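Local coordinates for proton-dependent oligopeptide transporter family protein (Xanthomonas campestris, PDB 6EI3) that probably imports small peptides across the membrane, driven by the proton gradient, as a transporter of the major facilitator superfamily, at residues A[212-226]-A[266-278]. Numbering follows the deposited sequence.
Sequences SALLAHAPGQGRPGL and GTWWQLERARGTH. With 78M ((2S)-2,3-dihydroxypropyl(7Z)-pentadec-7-enoate), chain O.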
loop_
_atom_site.group_PDB
_atom_site.type_symbol
_atom_site.label_atom_id
_atom_site.label_comp_id
_atom_site.label_asym_id
_atom_site.label_seq_id
_atom_site.Cartn_x
_atom_site.Cartn_y
_atom_site.Cartn_z
ATOM N N SER A 212 -24.245 2.451 16.776
ATOM C CA SER A 212 -24.897 2.207 18.066
ATOM C C SER A 212 -24.007 2.595 19.242
ATOM O O SER A 212 -24.508 3.188 20.183
ATOM C CB SER A 212 -25.320 0.753 18.195
ATOM O OG SER A 212 -26.302 0.412 17.234
ATOM N N ALA A 213 -22.692 2.290 19.178
ATOM C CA ALA A 213 -21.716 2.616 20.228
ATOM C C ALA A 213 -21.609 4.119 20.461
ATOM O O ALA A 213 -21.699 4.550 21.605
ATOM C CB ALA A 213 -20.345 2.046 19.874
ATOM N N LEU A 214 -21.425 4.912 19.380
ATOM C CA LEU A 214 -21.288 6.373 19.448
ATOM C C LEU A 214 -22.578 7.109 19.846
ATOM O O LEU A 214 -22.510 8.055 20.636
ATOM C CB LEU A 214 -20.739 6.943 18.120
ATOM C CG LEU A 214 -19.261 6.692 17.781
ATOM C CD1 LEU A 214 -19.002 6.911 16.302
ATOM C CD2 LEU A 214 -18.335 7.583 18.596
ATOM N N LEU A 215 -23.742 6.689 19.300
ATOM C CA LEU A 215 -25.041 7.332 19.569
ATOM C C LEU A 215 -25.714 6.929 20.884
ATOM O O LEU A 215 -26.472 7.737 21.426
ATOM C CB LEU A 215 -26.036 7.127 18.408
ATOM C CG LEU A 215 -25.697 7.717 17.033
ATOM C CD1 LEU A 215 -26.638 7.171 15.975
ATOM C CD2 LEU A 215 -25.751 9.232 17.035
ATOM N N ALA A 216 -25.493 5.690 21.379
ATOM C CA ALA A 216 -26.123 5.218 22.626
ATOM C C ALA A 216 -25.811 6.076 23.843
ATOM O O ALA A 216 -24.661 6.454 24.070
ATOM C CB ALA A 216 -25.763 3.766 22.907
ATOM N N HIS A 217 -26.858 6.384 24.622
ATOM C CA HIS A 217 -26.762 7.171 25.846
ATOM C C HIS A 217 -26.526 6.265 27.050
ATOM O O HIS A 217 -26.895 5.085 27.021
ATOM C CB HIS A 217 -28.041 8.001 26.051
ATOM C CG HIS A 217 -28.161 9.158 25.112
ATOM N ND1 HIS A 217 -28.770 9.024 23.878
ATOM C CD2 HIS A 217 -27.740 10.437 25.257
ATOM C CE1 HIS A 217 -28.709 10.221 23.317
ATOM N NE2 HIS A 217 -28.092 11.102 24.106
ATOM N N ALA A 218 -25.906 6.825 28.107
ATOM C CA ALA A 218 -25.634 6.149 29.378
ATOM C C ALA A 218 -26.093 7.048 30.540
ATOM O O ALA A 218 -25.911 8.268 30.459
ATOM C CB ALA A 218 -24.152 5.834 29.505
ATOM N N PRO A 219 -26.708 6.490 31.615
ATOM C CA PRO A 219 -27.171 7.354 32.719
ATOM C C PRO A 219 -26.042 7.984 33.538
ATOM O O PRO A 219 -25.125 7.282 33.976
ATOM C CB PRO A 219 -28.061 6.429 33.555
ATOM C CG PRO A 219 -27.551 5.064 33.284
ATOM C CD PRO A 219 -27.021 5.067 31.873
ATOM N N GLY A 220 -26.124 9.307 33.705
ATOM C CA GLY A 220 -25.165 10.123 34.448
ATOM C C GLY A 220 -23.753 10.100 33.895
ATOM O O GLY A 220 -22.790 10.023 34.663
ATOM N N GLN A 221 -23.620 10.152 32.556
ATOM C CA GLN A 221 -22.321 10.104 31.888
ATOM C C GLN A 221 -22.165 11.103 30.741
ATOM O O GLN A 221 -21.195 11.866 30.725
ATOM C CB GLN A 221 -22.027 8.677 31.383
ATOM C CG GLN A 221 -21.484 7.729 32.444
ATOM C CD GLN A 221 -21.594 6.290 32.010
ATOM O OE1 GLN A 221 -20.859 5.816 31.138
ATOM N NE2 GLN A 221 -22.521 5.559 32.612
ATOM N N GLY A 222 -23.086 11.056 29.777
ATOM C CA GLY A 222 -23.026 11.855 28.556
ATOM C C GLY A 222 -22.411 11.032 27.440
ATOM O O GLY A 222 -22.468 9.802 27.493
ATOM N N ARG A 223 -21.830 11.686 26.410
ATOM C CA ARG A 223 -21.205 10.985 25.276
ATOM C C ARG A 223 -19.827 11.601 24.896
ATOM O O ARG A 223 -19.744 12.349 23.918
ATOM C CB ARG A 223 -22.147 10.915 24.048
ATOM C CG ARG A 223 -23.546 10.355 24.298
ATOM C CD ARG A 223 -24.583 11.230 23.623
ATOM N NE ARG A 223 -25.274 10.536 22.534
ATOM C CZ ARG A 223 -25.955 11.145 21.569
ATOM N NH1 ARG A 223 -26.005 12.471 21.516
ATOM N NH2 ARG A 223 -26.567 10.436 20.632
ATOM N N PRO A 224 -18.730 11.313 25.645
ATOM C CA PRO A 224 -17.433 11.917 25.291
ATOM C C PRO A 224 -16.773 11.308 24.046
ATOM O O PRO A 224 -15.927 11.956 23.424
ATOM C CB PRO A 224 -16.596 11.750 26.559
ATOM C CG PRO A 224 -17.184 10.588 27.250
ATOM C CD PRO A 224 -18.618 10.450 26.840
ATOM N N GLY A 225 -17.183 10.092 23.687
ATOM C CA GLY A 225 -16.701 9.395 22.497
ATOM C C GLY A 225 -17.263 10.017 21.234
ATOM O O GLY A 225 -16.538 10.178 20.246
ATOM N N LEU A 226 -18.565 10.404 21.270
ATOM C CA LEU A 226 -19.237 11.083 20.154
ATOM C C LEU A 226 -18.635 12.487 20.014
ATOM O O LEU A 226 -18.459 12.958 18.889
ATOM C CB LEU A 226 -20.757 11.201 20.396
ATOM C CG LEU A 226 -21.734 10.907 19.229
ATOM C CD1 LEU A 226 -23.119 11.431 19.553
ATOM C CD2 LEU A 226 -21.290 11.516 17.903
ATOM N N GLY A 266 -13.113 7.225 19.659
ATOM C CA GLY A 266 -14.419 7.604 20.187
ATOM C C GLY A 266 -15.318 6.398 20.345
ATOM O O GLY A 266 -16.085 6.322 21.310
ATOM N N THR A 267 -15.210 5.436 19.395
ATOM C CA THR A 267 -15.957 4.174 19.401
ATOM C C THR A 267 -15.424 3.291 20.526
ATOM O O THR A 267 -16.218 2.662 21.217
ATOM C CB THR A 267 -15.903 3.501 18.025
ATOM O OG1 THR A 267 -16.470 4.389 17.061
ATOM C CG2 THR A 267 -16.641 2.158 17.985
ATOM N N TRP A 268 -14.085 3.277 20.724
ATOM C CA TRP A 268 -13.399 2.527 21.783
ATOM C C TRP A 268 -13.914 2.950 23.169
ATOM O O TRP A 268 -14.088 2.099 24.040
ATOM C CB TRP A 268 -11.868 2.719 21.689
ATOM C CG TRP A 268 -11.106 1.958 22.736
ATOM C CD1 TRP A 268 -10.685 2.424 23.948
ATOM C CD2 TRP A 268 -10.738 0.572 22.690
ATOM N NE1 TRP A 268 -10.077 1.415 24.658
ATOM C CE2 TRP A 268 -10.084 0.270 23.905
ATOM C CE3 TRP A 268 -10.872 -0.441 21.724
ATOM C CZ2 TRP A 268 -9.573 -1.004 24.185
ATOM C CZ3 TRP A 268 -10.345 -1.697 21.995
ATOM C CH2 TRP A 268 -9.735 -1.978 23.226
ATOM N N TRP A 269 -14.152 4.257 23.355
ATOM C CA TRP A 269 -14.639 4.873 24.593
ATOM C C TRP A 269 -16.020 4.364 25.016
ATOM O O TRP A 269 -16.237 4.116 26.203
ATOM C CB TRP A 269 -14.734 6.398 24.409
ATOM C CG TRP A 269 -13.579 7.199 24.928
ATOM C CD1 TRP A 269 -12.411 7.466 24.277
ATOM C CD2 TRP A 269 -13.545 7.959 26.140
ATOM N NE1 TRP A 269 -11.630 8.313 25.029
ATOM C CE2 TRP A 269 -12.301 8.631 26.180
ATOM C CE3 TRP A 269 -14.429 8.112 27.221
ATOM C CZ2 TRP A 269 -11.924 9.450 27.253
ATOM C CZ3 TRP A 269 -14.052 8.921 28.280
ATOM C CH2 TRP A 269 -12.812 9.575 28.291
ATOM N N GLN A 270 -16.957 4.253 24.051
ATOM C CA GLN A 270 -18.362 3.904 24.280
ATOM C C GLN A 270 -18.809 2.567 23.674
ATOM O O GLN A 270 -20.013 2.349 23.546
ATOM C CB GLN A 270 -19.253 5.020 23.690
ATOM C CG GLN A 270 -19.138 6.384 24.341
ATOM C CD GLN A 270 -19.913 7.468 23.610
ATOM O OE1 GLN A 270 -19.583 8.641 23.714
ATOM N NE2 GLN A 270 -20.952 7.121 22.852
ATOM N N LEU A 271 -17.872 1.680 23.294
ATOM C CA LEU A 271 -18.213 0.402 22.665
ATOM C C LEU A 271 -19.074 -0.511 23.555
ATOM O O LEU A 271 -19.930 -1.232 23.031
ATOM C CB LEU A 271 -16.956 -0.326 22.151
ATOM C CG LEU A 271 -17.170 -1.616 21.375
ATOM C CD1 LEU A 271 -18.065 -1.416 20.153
ATOM C CD2 LEU A 271 -15.871 -2.210 20.987
ATOM N N GLU A 272 -18.879 -0.455 24.881
ATOM C CA GLU A 272 -19.672 -1.259 25.817
ATOM C C GLU A 272 -21.168 -0.901 25.801
ATOM O O GLU A 272 -21.982 -1.760 26.124
ATOM C CB GLU A 272 -19.096 -1.221 27.246
ATOM C CG GLU A 272 -17.765 -1.952 27.387
ATOM C CD GLU A 272 -17.761 -3.423 27.010
ATOM O OE1 GLU A 272 -18.556 -4.192 27.598
ATOM O OE2 GLU A 272 -16.958 -3.808 26.131
ATOM N N ARG A 273 -21.535 0.328 25.357
ATOM C CA ARG A 273 -22.941 0.783 25.270
ATOM C C ARG A 273 -23.711 0.122 24.096
ATOM O O ARG A 273 -24.916 0.353 23.946
ATOM C CB ARG A 273 -23.025 2.313 25.156
ATOM C CG ARG A 273 -22.300 3.087 26.245
ATOM C CD ARG A 273 -22.395 4.558 25.941
ATOM N NE ARG A 273 -21.664 5.382 26.901
ATOM C CZ ARG A 273 -21.809 6.699 27.001
ATOM N NH1 ARG A 273 -22.679 7.340 26.226
ATOM N NH2 ARG A 273 -21.106 7.383 27.894
ATOM N N ALA A 274 -23.013 -0.686 23.267
ATOM C CA ALA A 274 -23.602 -1.415 22.143
ATOM C C ALA A 274 -24.023 -2.844 22.538
ATOM O O ALA A 274 -24.820 -3.452 21.821
ATOM C CB ALA A 274 -22.613 -1.467 20.982
ATOM N N ARG A 275 -23.495 -3.362 23.685
ATOM C CA ARG A 275 -23.693 -4.721 24.238
ATOM C C ARG A 275 -25.140 -5.215 24.328
ATOM O O ARG A 275 -25.361 -6.433 24.268
ATOM C CB ARG A 275 -23.030 -4.873 25.623
ATOM C CG ARG A 275 -21.520 -5.068 25.578
ATOM C CD ARG A 275 -21.109 -6.504 25.292
ATOM N NE ARG A 275 -19.722 -6.570 24.834
ATOM C CZ ARG A 275 -18.675 -6.726 25.634
ATOM N NH1 ARG A 275 -18.847 -6.880 26.942
ATOM N NH2 ARG A 275 -17.449 -6.744 25.134
ATOM N N GLY A 276 -26.087 -4.297 24.515
ATOM C CA GLY A 276 -27.502 -4.642 24.598
ATOM C C GLY A 276 -28.112 -4.796 23.220
ATOM O O GLY A 276 -28.695 -5.839 22.899
ATOM N N THR A 277 -27.942 -3.746 22.392
ATOM C CA THR A 277 -28.421 -3.609 21.015
ATOM C C THR A 277 -27.847 -4.676 20.063
ATOM O O THR A 277 -28.492 -4.992 19.057
ATOM C CB THR A 277 -28.048 -2.198 20.499
ATOM O OG1 THR A 277 -28.181 -1.241 21.556
ATOM C CG2 THR A 277 -28.864 -1.767 19.279
ATOM N N HIS A 278 -26.627 -5.197 20.352
ATOM C CA HIS A 278 -25.929 -6.153 19.486
ATOM C C HIS A 278 -25.514 -7.468 20.205
ATOM O O HIS A 278 -25.345 -7.458 21.423
ATOM C CB HIS A 278 -24.755 -5.446 18.808
ATOM C CG HIS A 278 -25.207 -4.273 17.990
ATOM N ND1 HIS A 278 -25.861 -4.445 16.781
ATOM C CD2 HIS A 278 -25.143 -2.949 18.265
ATOM C CE1 HIS A 278 -26.138 -3.228 16.348
ATOM N NE2 HIS A 278 -25.720 -2.299 17.201
HETATM O O21 78M O . -5.471 -1.460 22.598
HETATM C C20 78M O . -6.628 -0.967 21.942
HETATM C C18 78M O . -6.531 0.521 21.704
HETATM O O19 78M O . -6.357 1.208 22.946
HETATM C C17 78M O . -7.736 1.070 20.982
HETATM O O2 78M O . -7.324 2.342 20.430
HETATM C C1 78M O . -8.095 2.902 19.490
HETATM O O1 78M O . -9.191 2.501 19.189
HETATM C C2 78M O . -7.413 4.079 18.857
HETATM C C3 78M O . -7.159 3.894 17.366
HETATM C C4 78M O . -5.804 4.428 16.923
HETATM C C5 78M O . -5.862 5.602 15.959
HETATM C C6 78M O . -6.137 5.224 14.498
HETATM C C7 78M O . -4.907 5.299 13.652
HETATM C C8 78M O . -4.648 6.188 12.707
HETATM C C9 78M O . -3.403 6.250 11.870
HETATM C C10 78M O . -2.319 7.096 12.546
HETATM C C11 78M O . -0.938 6.465 12.561
HETATM C C12 78M O . -0.107 6.865 13.774
HETATM C C13 78M O . 1.221 6.136 13.933
HETATM C C15 78M O . 3.693 6.137 13.476
HETATM C C14 78M O . 2.348 6.667 13.065
#
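Gln270 and Arg273, three residues apart, hydrogen-bond main-chain atoms on both sides of the turn between two helices: Gln270 bridges the end of helix 206-215 and the start of helix 224-239, and Arg273 bonds the loop between them. The amide of Gln270 is used at both ends. Its NE2 gives one bond to Ala213 O, at 3.0 Å in the carbonyl plane on a lone pair, and a second to Leu214 O that arrives from above the plane of the Leu214 carbonyl, so two carbonyls of the closing turn of helix 206-215 are met. On the other side of the amide, OE1 accepts from Leu226 N at 3.2 Å and, weakly, from Gly225 N in the first turn of helix 224-239.

Arg273 runs extended from CG to NE (chi2 176°, chi3 -177°), which carries its guanidinium across the mouth of the loop. NH1 and NH2 grip Gly222 O end-on, each at 2.8 Å, while NH1 also donates to Ala216 O, lying in the guanidinium plane. Ala218 CB covers one face and Gln270 CG the opposite face, and the in-plane bonds fix the group's rotation.

Where the helices themselves meet, Gly225 and Gly266 bring their CA atoms within 3.7 Å and exchange CA-H...O contacts. Apolar contacts flank this approach: Pro224 CG touches the Trp269 ring at CZ3 (3.7 Å), and Ala213 CB lies against Leu271 and Ala274.

Farther along, Ser212 OG and His278 NE2 share a hydrogen bond of 2.8 Å at the imidazole edge; Ser212 OG also bonds Ala208 O, and His278 ND1 reaches His204. The contact closes the open end of the helical hairpin 224-239/248-270, with 206-215 packed beside it, consistent with the extra helix pair (HA and HB) joining the two six-helix bundles of bacterial POT transporters.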